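Nsp15 (Middle East respiratory syndrome-related coronavirus, PDB 5YVD) cleaves RNA as a coronavirus endoribonuclease of the EndoU family, probably preferring to cut at uridylates, and assembles here from six copies. Local coordinates at residues A[237-248]-A[282-293]; A[222-233]-A[299-308]. All coordinates share one frame; numbering follows the deposited sequence.

Contact 1 (A[237-248]-A[282-293]); sequences FSHTTLGGLHLL and TAAFKAVCSVID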
loop_
_atom_site.group_PDB
_atom_site.type_symbol
_atom_site.label_atom_id
_atom_site.label_comp_id
_atom_site.label_asym_id
_atom_site.label_seq_id
_atom_site.Cartn_x
_atom_site.Cartn_y
_atom_site.Cartn_z
ATOM N N PHE A 237 -15.332 -23.813 34.785
ATOM C CA PHE A 237 -15.959 -23.688 33.471
ATOM C C PHE A 237 -17.441 -24.065 33.521
ATOM O O PHE A 237 -18.042 -24.328 32.474
ATOM C CB PHE A 237 -15.207 -24.581 32.475
ATOM C CG PHE A 237 -13.716 -24.446 32.584
ATOM C CD1 PHE A 237 -13.040 -23.474 31.843
ATOM C CD2 PHE A 237 -12.999 -25.229 33.476
ATOM C CE1 PHE A 237 -11.672 -23.303 31.977
ATOM C CE2 PHE A 237 -11.635 -25.068 33.612
ATOM C CZ PHE A 237 -10.967 -24.104 32.864
ATOM N N SER A 238 -18.027 -24.072 34.730
ATOM C CA SER A 238 -19.461 -24.376 34.923
ATOM C C SER A 238 -20.402 -23.161 34.709
ATOM O O SER A 238 -21.604 -23.331 34.586
ATOM C CB SER A 238 -19.707 -24.937 36.323
ATOM O OG SER A 238 -19.627 -23.874 37.276
ATOM N N HIS A 239 -19.850 -21.956 34.651
ATOM C CA HIS A 239 -20.649 -20.734 34.596
ATOM C C HIS A 239 -20.498 -19.980 33.287
ATOM O O HIS A 239 -19.553 -20.204 32.513
ATOM C CB HIS A 239 -20.258 -19.815 35.740
ATOM C CG HIS A 239 -20.694 -20.329 37.057
ATOM N ND1 HIS A 239 -19.837 -20.974 37.922
ATOM C CD2 HIS A 239 -21.919 -20.367 37.630
ATOM C CE1 HIS A 239 -20.512 -21.358 38.990
ATOM N NE2 HIS A 239 -21.776 -20.998 38.838
ATOM N N THR A 240 -21.446 -19.076 33.061
ATOM C CA THR A 240 -21.464 -18.262 31.862
ATOM C C THR A 240 -20.140 -17.484 31.730
ATOM O O THR A 240 -19.614 -17.322 30.620
ATOM C CB THR A 240 -22.711 -17.334 31.800
ATOM O OG1 THR A 240 -22.607 -16.481 30.668
ATOM C CG2 THR A 240 -22.857 -16.432 33.048
ATOM N N THR A 241 -19.589 -17.014 32.847
ATOM C CA THR A 241 -18.268 -16.410 32.764
ATOM C C THR A 241 -17.269 -17.351 33.399
ATOM O O THR A 241 -17.429 -17.766 34.530
ATOM C CB THR A 241 -18.164 -14.972 33.347
ATOM O OG1 THR A 241 -18.676 -14.971 34.661
ATOM C CG2 THR A 241 -18.970 -13.984 32.509
ATOM N N LEU A 242 -16.262 -17.705 32.603
ATOM C CA LEU A 242 -15.129 -18.544 32.999
ATOM C C LEU A 242 -14.495 -18.060 34.331
ATOM O O LEU A 242 -13.974 -16.945 34.409
ATOM C CB LEU A 242 -14.115 -18.533 31.841
ATOM C CG LEU A 242 -13.001 -19.582 31.788
ATOM C CD1 LEU A 242 -12.598 -19.902 30.343
ATOM C CD2 LEU A 242 -11.799 -19.147 32.625
ATOM N N GLY A 243 -14.547 -18.901 35.367
ATOM C CA GLY A 243 -14.052 -18.547 36.697
ATOM C C GLY A 243 -12.572 -18.834 36.917
ATOM O O GLY A 243 -12.067 -19.872 36.523
ATOM N N GLY A 244 -11.881 -17.909 37.563
ATOM C CA GLY A 244 -10.483 -18.085 37.908
ATOM C C GLY A 244 -9.557 -18.324 36.726
ATOM O O GLY A 244 -9.617 -17.612 35.710
ATOM N N LEU A 245 -8.704 -19.341 36.886
ATOM C CA LEU A 245 -7.699 -19.738 35.909
ATOM C C LEU A 245 -6.648 -18.630 35.698
ATOM O O LEU A 245 -6.505 -18.106 34.608
ATOM C CB LEU A 245 -8.360 -20.168 34.597
ATOM C CG LEU A 245 -7.497 -21.029 33.662
ATOM C CD1 LEU A 245 -7.322 -22.476 34.145
ATOM C CD2 LEU A 245 -8.069 -21.025 32.247
ATOM N N HIS A 246 -5.903 -18.297 36.746
ATOM C CA HIS A 246 -4.956 -17.190 36.684
ATOM C C HIS A 246 -3.483 -17.640 36.655
ATOM O O HIS A 246 -2.567 -16.807 36.629
ATOM C CB HIS A 246 -5.241 -16.211 37.829
ATOM C CG HIS A 246 -6.611 -15.593 37.752
ATOM N ND1 HIS A 246 -6.967 -14.687 36.772
ATOM C CD2 HIS A 246 -7.718 -15.781 38.507
ATOM C CE1 HIS A 246 -8.233 -14.343 36.930
ATOM N NE2 HIS A 246 -8.711 -14.989 37.979
ATOM N N LEU A 247 -3.250 -18.951 36.608
ATOM C CA LEU A 247 -1.886 -19.456 36.652
ATOM C C LEU A 247 -1.649 -20.294 35.418
ATOM O O LEU A 247 -2.502 -21.083 35.053
ATOM C CB LEU A 247 -1.648 -20.258 37.929
ATOM C CG LEU A 247 -0.171 -20.550 38.209
ATOM C CD1 LEU A 247 0.521 -19.298 38.722
ATOM C CD2 LEU A 247 0.018 -21.705 39.192
ATOM N N LEU A 248 -0.497 -20.125 34.776
ATOM C CA LEU A 248 -0.318 -20.653 33.430
ATOM C C LEU A 248 -0.348 -22.171 33.402
ATOM O O LEU A 248 -0.917 -22.772 32.481
ATOM C CB LEU A 248 0.955 -20.156 32.760
ATOM C CG LEU A 248 1.143 -20.741 31.336
ATOM C CD1 LEU A 248 0.108 -20.187 30.356
ATOM C CD2 LEU A 248 2.546 -20.520 30.773
ATOM N N THR A 282 -18.771 -25.856 27.354
ATOM C CA THR A 282 -19.687 -25.160 28.237
ATOM C C THR A 282 -19.979 -23.745 27.759
ATOM O O THR A 282 -20.829 -23.043 28.309
ATOM C CB THR A 282 -19.037 -25.040 29.606
ATOM O OG1 THR A 282 -17.977 -24.094 29.521
ATOM C CG2 THR A 282 -18.477 -26.393 30.046
ATOM N N ALA A 283 -19.238 -23.308 26.759
ATOM C CA ALA A 283 -19.353 -21.955 26.271
ATOM C C ALA A 283 -18.988 -20.913 27.334
ATOM O O ALA A 283 -19.274 -19.737 27.171
ATOM C CB ALA A 283 -20.753 -21.716 25.722
ATOM N N ALA A 284 -18.334 -21.338 28.407
ATOM C CA ALA A 284 -17.876 -20.404 29.414
ATOM C C ALA A 284 -16.787 -19.527 28.761
ATOM O O ALA A 284 -15.945 -20.018 27.974
ATOM C CB ALA A 284 -17.338 -21.146 30.629
ATOM N N PHE A 285 -16.824 -18.228 29.065
ATOM C CA PHE A 285 -15.879 -17.312 28.480
ATOM C C PHE A 285 -15.527 -16.153 29.399
ATOM O O PHE A 285 -16.317 -15.750 30.256
ATOM C CB PHE A 285 -16.433 -16.787 27.165
ATOM C CG PHE A 285 -16.937 -15.389 27.238
ATOM C CD1 PHE A 285 -16.139 -14.340 26.859
ATOM C CD2 PHE A 285 -18.222 -15.124 27.688
ATOM C CE1 PHE A 285 -16.609 -13.041 26.921
ATOM C CE2 PHE A 285 -18.710 -13.821 27.753
ATOM C CZ PHE A 285 -17.897 -12.780 27.365
ATOM N N LYS A 286 -14.326 -15.616 29.204
ATOM C CA LYS A 286 -13.903 -14.412 29.895
ATOM C C LYS A 286 -13.037 -13.574 28.987
ATOM O O LYS A 286 -11.992 -14.026 28.545
ATOM C CB LYS A 286 -13.155 -14.770 31.148
ATOM C CG LYS A 286 -12.785 -13.573 31.984
ATOM C CD LYS A 286 -12.844 -13.906 33.474
ATOM C CE LYS A 286 -11.671 -14.803 33.884
ATOM N NZ LYS A 286 -11.845 -15.518 35.188
ATOM N N ALA A 287 -13.466 -12.334 28.737
ATOM C CA ALA A 287 -12.762 -11.411 27.840
ATOM C C ALA A 287 -11.383 -11.050 28.334
ATOM O O ALA A 287 -10.501 -10.800 27.525
ATOM C CB ALA A 287 -13.572 -10.142 27.631
ATOM N N VAL A 288 -11.196 -11.014 29.659
ATOM C CA VAL A 288 -9.898 -10.639 30.244
ATOM C C VAL A 288 -9.530 -11.549 31.394
ATOM O O VAL A 288 -9.881 -11.272 32.541
ATOM C CB VAL A 288 -9.860 -9.186 30.777
ATOM C CG1 VAL A 288 -8.413 -8.755 31.045
ATOM C CG2 VAL A 288 -10.537 -8.231 29.815
ATOM N N CYS A 289 -8.789 -12.611 31.081
ATOM C CA CYS A 289 -8.332 -13.552 32.078
ATOM C C CYS A 289 -6.853 -13.326 32.216
ATOM O O CYS A 289 -6.079 -13.704 31.335
ATOM C CB CYS A 289 -8.608 -14.995 31.638
ATOM S SG CYS A 289 -8.120 -16.234 32.883
ATOM N N SER A 290 -6.458 -12.691 33.312
ATOM C CA SER A 290 -5.067 -12.363 33.554
ATOM C C SER A 290 -4.294 -13.595 34.049
ATOM O O SER A 290 -4.754 -14.338 34.921
ATOM C CB SER A 290 -4.986 -11.206 34.550
ATOM O OG SER A 290 -6.057 -11.252 35.485
ATOM N N VAL A 291 -3.106 -13.812 33.499
ATOM C CA VAL A 291 -2.381 -15.047 33.757
ATOM C C VAL A 291 -0.901 -14.814 34.001
ATOM O O VAL A 291 -0.241 -14.127 33.230
ATOM C CB VAL A 291 -2.548 -16.023 32.575
ATOM C CG1 VAL A 291 -1.784 -17.317 32.836
ATOM C CG2 VAL A 291 -4.022 -16.302 32.328
ATOM N N ILE A 292 -0.388 -15.424 35.065
ATOM C CA ILE A 292 1.044 -15.407 35.379
ATOM C C ILE A 292 1.577 -16.830 35.330
ATOM O O ILE A 292 0.915 -17.761 35.781
ATOM C CB ILE A 292 1.308 -14.894 36.795
ATOM C CG1 ILE A 292 0.376 -13.748 37.137
ATOM C CG2 ILE A 292 2.742 -14.431 36.948
ATOM C CD1 ILE A 292 0.648 -12.481 36.331
ATOM N N ASP A 293 2.779 -16.987 34.807
ATOM C CA ASP A 293 3.454 -18.274 34.782
ATOM C C ASP A 293 4.492 -18.322 35.897
ATOM O O ASP A 293 5.682 -18.151 35.664
ATOM C CB ASP A 293 4.109 -18.484 33.418
ATOM C CG ASP A 293 4.937 -19.735 33.355
ATOM O OD1 ASP A 293 5.818 -19.805 32.490
ATOM O OD2 ASP A 293 4.710 -20.663 34.150
HETATM O O HOH W 1 -20.742 -17.865 28.017
#

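Contact 2 (A[222-233]-A[299-308]); sequences YGLENYAFEHVV and FVMILKSQDL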
loop_
_atom_site.group_PDB
_atom_site.type_symbol
_atom_site.label_atom_id
_atom_site.label_comp_id
_atom_site.label_asym_id
_atom_site.label_seq_id
_atom_site.Cartn_x
_atom_site.Cartn_y
_atom_site.Cartn_z
ATOM N N TYR A 222 -1.174 -31.723 49.058
ATOM C CA TYR A 222 -0.361 -30.523 49.349
ATOM C C TYR A 222 -1.043 -29.579 50.350
ATOM O O TYR A 222 -0.550 -28.475 50.596
ATOM C CB TYR A 222 0.018 -29.797 48.043
ATOM C CG TYR A 222 1.008 -30.588 47.201
ATOM C CD1 TYR A 222 0.593 -31.282 46.069
ATOM C CD2 TYR A 222 2.356 -30.660 47.555
ATOM C CE1 TYR A 222 1.489 -32.028 45.318
ATOM C CE2 TYR A 222 3.261 -31.401 46.807
ATOM C CZ TYR A 222 2.825 -32.082 45.691
ATOM O OH TYR A 222 3.696 -32.843 44.948
ATOM N N GLY A 223 -2.156 -30.024 50.942
ATOM C CA GLY A 223 -2.849 -29.252 51.984
ATOM C C GLY A 223 -3.515 -27.978 51.488
ATOM O O GLY A 223 -3.577 -26.987 52.214
ATOM N N LEU A 224 -4.066 -28.001 50.275
ATOM C CA LEU A 224 -4.635 -26.775 49.696
ATOM C C LEU A 224 -6.145 -26.596 49.897
ATOM O O LEU A 224 -6.762 -25.745 49.286
ATOM C CB LEU A 224 -4.271 -26.671 48.210
ATOM C CG LEU A 224 -2.762 -26.616 47.934
ATOM C CD1 LEU A 224 -2.531 -26.835 46.444
ATOM C CD2 LEU A 224 -2.122 -25.310 48.395
ATOM N N GLU A 225 -6.730 -27.374 50.779
ATOM C CA GLU A 225 -8.157 -27.279 51.062
ATOM C C GLU A 225 -8.702 -25.853 51.283
ATOM O O GLU A 225 -9.812 -25.572 50.896
ATOM C CB GLU A 225 -8.494 -28.172 52.258
ATOM C CG GLU A 225 -8.415 -29.671 51.956
ATOM C CD GLU A 225 -7.066 -30.307 52.260
ATOM O OE1 GLU A 225 -6.035 -29.606 52.278
ATOM O OE2 GLU A 225 -7.019 -31.537 52.469
ATOM N N ASN A 226 -7.925 -24.951 51.878
ATOM C CA ASN A 226 -8.409 -23.584 52.161
ATOM C C ASN A 226 -8.010 -22.510 51.127
ATOM O O ASN A 226 -8.098 -21.305 51.409
ATOM C CB ASN A 226 -7.916 -23.142 53.548
ATOM C CG ASN A 226 -8.588 -23.890 54.694
ATOM O OD1 ASN A 226 -9.526 -24.681 54.513
ATOM N ND2 ASN A 226 -8.114 -23.617 55.896
ATOM N N TYR A 227 -7.596 -22.937 49.935
ATOM C CA TYR A 227 -6.961 -22.040 48.980
ATOM C C TYR A 227 -7.630 -21.978 47.597
ATOM O O TYR A 227 -7.050 -21.459 46.623
ATOM C CB TYR A 227 -5.480 -22.425 48.868
ATOM C CG TYR A 227 -4.765 -22.254 50.177
ATOM C CD1 TYR A 227 -4.350 -21.008 50.599
ATOM C CD2 TYR A 227 -4.577 -23.336 51.040
ATOM C CE1 TYR A 227 -3.725 -20.837 51.828
ATOM C CE2 TYR A 227 -3.944 -23.182 52.270
ATOM C CZ TYR A 227 -3.519 -21.928 52.655
ATOM O OH TYR A 227 -2.886 -21.756 53.857
ATOM N N ALA A 228 -8.846 -22.498 47.510
ATOM C CA ALA A 228 -9.659 -22.387 46.305
ATOM C C ALA A 228 -8.979 -22.798 45.003
ATOM O O ALA A 228 -9.285 -22.244 43.948
ATOM C CB ALA A 228 -10.166 -20.958 46.177
ATOM N N PHE A 229 -8.083 -23.777 45.045
ATOM C CA PHE A 229 -7.355 -24.168 43.833
ATOM C C PHE A 229 -8.286 -24.514 42.680
ATOM O O PHE A 229 -7.948 -24.312 41.515
ATOM C CB PHE A 229 -6.389 -25.325 44.111
ATOM C CG PHE A 229 -4.966 -24.898 44.151
ATOM C CD1 PHE A 229 -4.007 -25.541 43.381
ATOM C CD2 PHE A 229 -4.587 -23.793 44.915
ATOM C CE1 PHE A 229 -2.688 -25.102 43.391
ATOM C CE2 PHE A 229 -3.271 -23.347 44.921
ATOM C CZ PHE A 229 -2.322 -24.004 44.158
ATOM N N GLU A 230 -9.454 -25.047 43.011
ATOM C CA GLU A 230 -10.447 -25.421 42.018
ATOM C C GLU A 230 -10.740 -24.187 41.169
ATOM O O GLU A 230 -10.579 -24.208 39.942
ATOM C CB GLU A 230 -11.712 -25.959 42.727
ATOM C CG GLU A 230 -12.275 -27.310 42.273
ATOM C CD GLU A 230 -11.229 -28.385 42.049
ATOM O OE1 GLU A 230 -11.086 -29.259 42.921
ATOM O OE2 GLU A 230 -10.571 -28.354 40.980
ATOM N N HIS A 231 -11.102 -23.099 41.841
ATOM C CA HIS A 231 -11.398 -21.824 41.166
ATOM C C HIS A 231 -10.139 -21.189 40.555
ATOM O O HIS A 231 -10.094 -20.903 39.355
ATOM C CB HIS A 231 -12.039 -20.835 42.156
ATOM C CG HIS A 231 -12.576 -19.591 41.518
ATOM N ND1 HIS A 231 -13.850 -19.508 40.999
ATOM C CD2 HIS A 231 -12.016 -18.380 41.324
ATOM C CE1 HIS A 231 -14.054 -18.298 40.510
ATOM N NE2 HIS A 231 -12.956 -17.593 40.699
ATOM N N VAL A 232 -9.112 -21.017 41.374
ATOM C CA VAL A 232 -7.995 -20.169 41.007
ATOM C C VAL A 232 -7.096 -20.834 39.959
ATOM O O VAL A 232 -6.772 -20.244 38.930
ATOM C CB VAL A 232 -7.179 -19.758 42.264
ATOM C CG1 VAL A 232 -5.974 -18.938 41.868
ATOM C CG2 VAL A 232 -8.026 -18.948 43.230
ATOM N N VAL A 233 -6.696 -22.066 40.210
ATOM C CA VAL A 233 -5.712 -22.720 39.355
ATOM C C VAL A 233 -6.356 -23.635 38.304
ATOM O O VAL A 233 -6.147 -23.461 37.099
ATOM C CB VAL A 233 -4.711 -23.504 40.198
ATOM C CG1 VAL A 233 -3.525 -23.931 39.348
ATOM C CG2 VAL A 233 -4.239 -22.635 41.364
ATOM N N PHE A 299 3.903 -19.982 43.705
ATOM C CA PHE A 299 2.529 -19.507 43.832
ATOM C C PHE A 299 1.888 -20.037 45.107
ATOM O O PHE A 299 1.155 -19.326 45.783
ATOM C CB PHE A 299 1.724 -19.967 42.633
ATOM C CG PHE A 299 0.304 -19.473 42.618
ATOM C CD1 PHE A 299 0.009 -18.210 42.160
ATOM C CD2 PHE A 299 -0.737 -20.300 43.008
ATOM C CE1 PHE A 299 -1.292 -17.765 42.106
ATOM C CE2 PHE A 299 -2.048 -19.867 42.956
ATOM C CZ PHE A 299 -2.325 -18.597 42.498
ATOM N N VAL A 300 2.173 -21.288 45.439
ATOM C CA VAL A 300 1.644 -21.873 46.664
ATOM C C VAL A 300 2.247 -21.176 47.909
ATOM O O VAL A 300 1.559 -20.849 48.870
ATOM C CB VAL A 300 1.890 -23.398 46.702
ATOM C CG1 VAL A 300 1.548 -23.963 48.071
ATOM C CG2 VAL A 300 1.071 -24.090 45.632
ATOM N N MET A 301 3.537 -20.935 47.866
ATOM C CA MET A 301 4.215 -20.277 48.965
ATOM C C MET A 301 3.537 -18.942 49.280
ATOM O O MET A 301 3.265 -18.636 50.433
ATOM C CB MET A 301 5.678 -20.093 48.585
ATOM C CG MET A 301 6.629 -19.736 49.692
ATOM S SD MET A 301 8.310 -20.025 49.071
ATOM C CE MET A 301 8.555 -18.669 47.908
ATOM N N ILE A 302 3.236 -18.168 48.249
ATOM C CA ILE A 302 2.653 -16.854 48.436
ATOM C C ILE A 302 1.304 -16.924 49.133
ATOM O O ILE A 302 1.007 -16.124 50.028
ATOM C CB ILE A 302 2.447 -16.163 47.080
ATOM C CG1 ILE A 302 3.794 -15.709 46.550
ATOM C CG2 ILE A 302 1.458 -14.986 47.182
ATOM C CD1 ILE A 302 3.748 -15.269 45.111
ATOM N N LEU A 303 0.468 -17.857 48.694
ATOM C CA LEU A 303 -0.849 -18.000 49.283
ATOM C C LEU A 303 -0.804 -18.387 50.749
ATOM O O LEU A 303 -1.624 -17.921 51.539
ATOM C CB LEU A 303 -1.625 -19.066 48.537
ATOM C CG LEU A 303 -2.131 -18.654 47.181
ATOM C CD1 LEU A 303 -2.953 -19.803 46.652
ATOM C CD2 LEU A 303 -2.938 -17.368 47.253
ATOM N N LYS A 304 0.132 -19.265 51.096
ATOM C CA LYS A 304 0.248 -19.759 52.449
ATOM C C LYS A 304 0.884 -18.730 53.360
ATOM O O LYS A 304 0.969 -18.948 54.558
ATOM C CB LYS A 304 1.041 -21.064 52.459
ATOM C CG LYS A 304 0.262 -22.233 51.873
ATOM C CD LYS A 304 0.971 -23.553 52.143
ATOM C CE LYS A 304 0.073 -24.754 51.872
ATOM N NZ LYS A 304 0.861 -26.018 51.897
ATOM N N SER A 305 1.327 -17.612 52.791
ATOM C CA SER A 305 1.875 -16.487 53.564
ATOM C C SER A 305 0.814 -15.499 53.999
ATOM O O SER A 305 1.120 -14.530 54.672
ATOM C CB SER A 305 2.899 -15.709 52.728
ATOM O OG SER A 305 3.901 -16.578 52.242
ATOM N N GLN A 306 -0.432 -15.731 53.618
ATOM C CA GLN A 306 -1.428 -14.673 53.677
ATOM C C GLN A 306 -2.499 -14.924 54.728
ATOM O O GLN A 306 -2.833 -16.068 55.039
ATOM C CB GLN A 306 -2.084 -14.496 52.305
ATOM C CG GLN A 306 -2.027 -13.063 51.791
ATOM C CD GLN A 306 -0.625 -12.647 51.402
ATOM O OE1 GLN A 306 0.128 -13.441 50.836
ATOM N NE2 GLN A 306 -0.265 -11.396 51.703
ATOM N N ASP A 307 -3.047 -13.830 55.243
ATOM C CA ASP A 307 -4.111 -13.876 56.239
ATOM C C ASP A 307 -5.503 -14.140 55.612
ATOM O O ASP A 307 -6.083 -13.301 54.897
ATOM C CB ASP A 307 -4.120 -12.594 57.084
ATOM C CG ASP A 307 -4.880 -12.767 58.375
ATOM O OD1 ASP A 307 -4.236 -13.122 59.385
ATOM O OD2 ASP A 307 -6.121 -12.598 58.367
ATOM N N LEU A 308 -6.030 -15.323 55.917
ATOM C CA LEU A 308 -7.311 -15.762 55.389
ATOM C C LEU A 308 -8.450 -15.085 56.156
ATOM O O LEU A 308 -9.627 -15.266 55.825
ATOM C CB LEU A 308 -7.410 -17.294 55.463
ATOM C CG LEU A 308 -6.276 -18.083 54.772
ATOM C CD1 LEU A 308 -6.466 -19.586 54.949
ATOM C CD2 LEU A 308 -6.176 -17.717 53.296
HETATM O O HOH W 2 -2.375 -18.471 54.778
#

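Contact 1 (A[237-248]-A[282-293])
Lys-286 reaches from its strand to the loop 237-248 and ends between two backbone carbonyls. Its CG stands anti to the backbone N (chi1 -175°), and bends at the second and third torsions bring CD and CE alongside the Leu-242 carbonyl. NZ then has two acceptors, 2.7 Å from Leu-242 O and 3.1 Å from Gly-244 O, the second bond falling on an in-plane lone pair. At the base of the lysine, Leu-242 points its CB toward the strand, 3.9 Å from Lys-286 CB, with Ala-284 CB also against it. The same leucine donates its backbone N to Phe-285 O.

His-246 is turned edge-on to the strand. Its ND1 donates to Ser-290 O over 2.9 Å, with the carbonyl oxygen almost in the ring plane and the nitrogen on a lone pair of that oxygen, so the bond helps set the rotation of the imidazole. Gly-244 O sits over one ring face near the rim, while Cys-289 SG approaches obliquely. NE2 is hydrogen-bonded to a glycerol, probably from the crystallisation liquor, and lies 4.2 Å from Lys-286 NZ; a histidine and a lysine this close are consistent with the active site of an EndoU nuclease.

Further on the backbones pair: His-246 O accepts from Ile-292 N at 3.0 Å, and Leu-248 N donates to Ile-292 O. Leu-248 lays CD2 3.6 Å from Asp-293 CG, crossing the aspartate at a slant; the carboxylate itself makes a salt bridge with Arg-195. Within this chain, strand 285-291 is an outer strand of a three-stranded antiparallel sheet, with strand 273-279 beside it, and the loop leads into helix 248-255 while Leu-247 leans on helix 296-304.

Contact 2 (A[222-233]-A[299-308])
Tyr-227 lays its ring along the C-terminal end of helix 296-304, passing Leu-303 in the opposite direction. It closes a type I beta turn, Leu-224 to Tyr-227, that precedes helix 229-234, so the contact is a turn and a helix start packed on a helix end within the EndoU nuclease domain. With CG anti to the carbonyl carbon (chi1 -62°), the tyrosine brings CD1 to 3.9 Å from Leu-303 CB and its OH to 3.8 Å from Lys-304 CG, crossing the lysine at about a right angle. Leu-308, in the loop after the helix, adds its CD2 obliquely at 4.2 Å from Tyr-227 CE1, and its CD1 meets Asn-226 CB.

Deeper in, Phe-229 is held between its own segment's Leu-224 CD1 and Val-233 CG2, one over the centre of each face. Across the contact, Leu-303 CD1 comes to its edge, and Val-300 CG2 lies 3.7 Å from Phe-229 CZ. Phe-299 takes Val-232 CG1 at its own ring edge, and Val-300 also packs on Met-206 of helix 205-212.

Lys-304 runs extended beyond CG, its CE passing Leu-224 CD2, and finishes with NZ donating to Tyr-222 O over 3.1 Å, the C=O...N angle an almost straight 166°.

In the fold
Contact 1 is the more buried of the two and relies on polar links to backbone carbonyls at the edge strand of a sheet; contact 2 is partly buried and mostly apolar, with one lysine bond near its surface. Along the chain the first is nested within the loop closed by the second, and they meet directly: His-246 N probably bonds to Val-232 O at 3.1 Å, and Leu-245 N to His-231 O, tying the loop 237-248 to helix 229-234. Strand 285-291 is followed in sequence by helix 296-304, where Phe-299 touches Leu-247. A second subunit packs on the strand side of contact 1, whereas no other chain of the assembly touches contact 2.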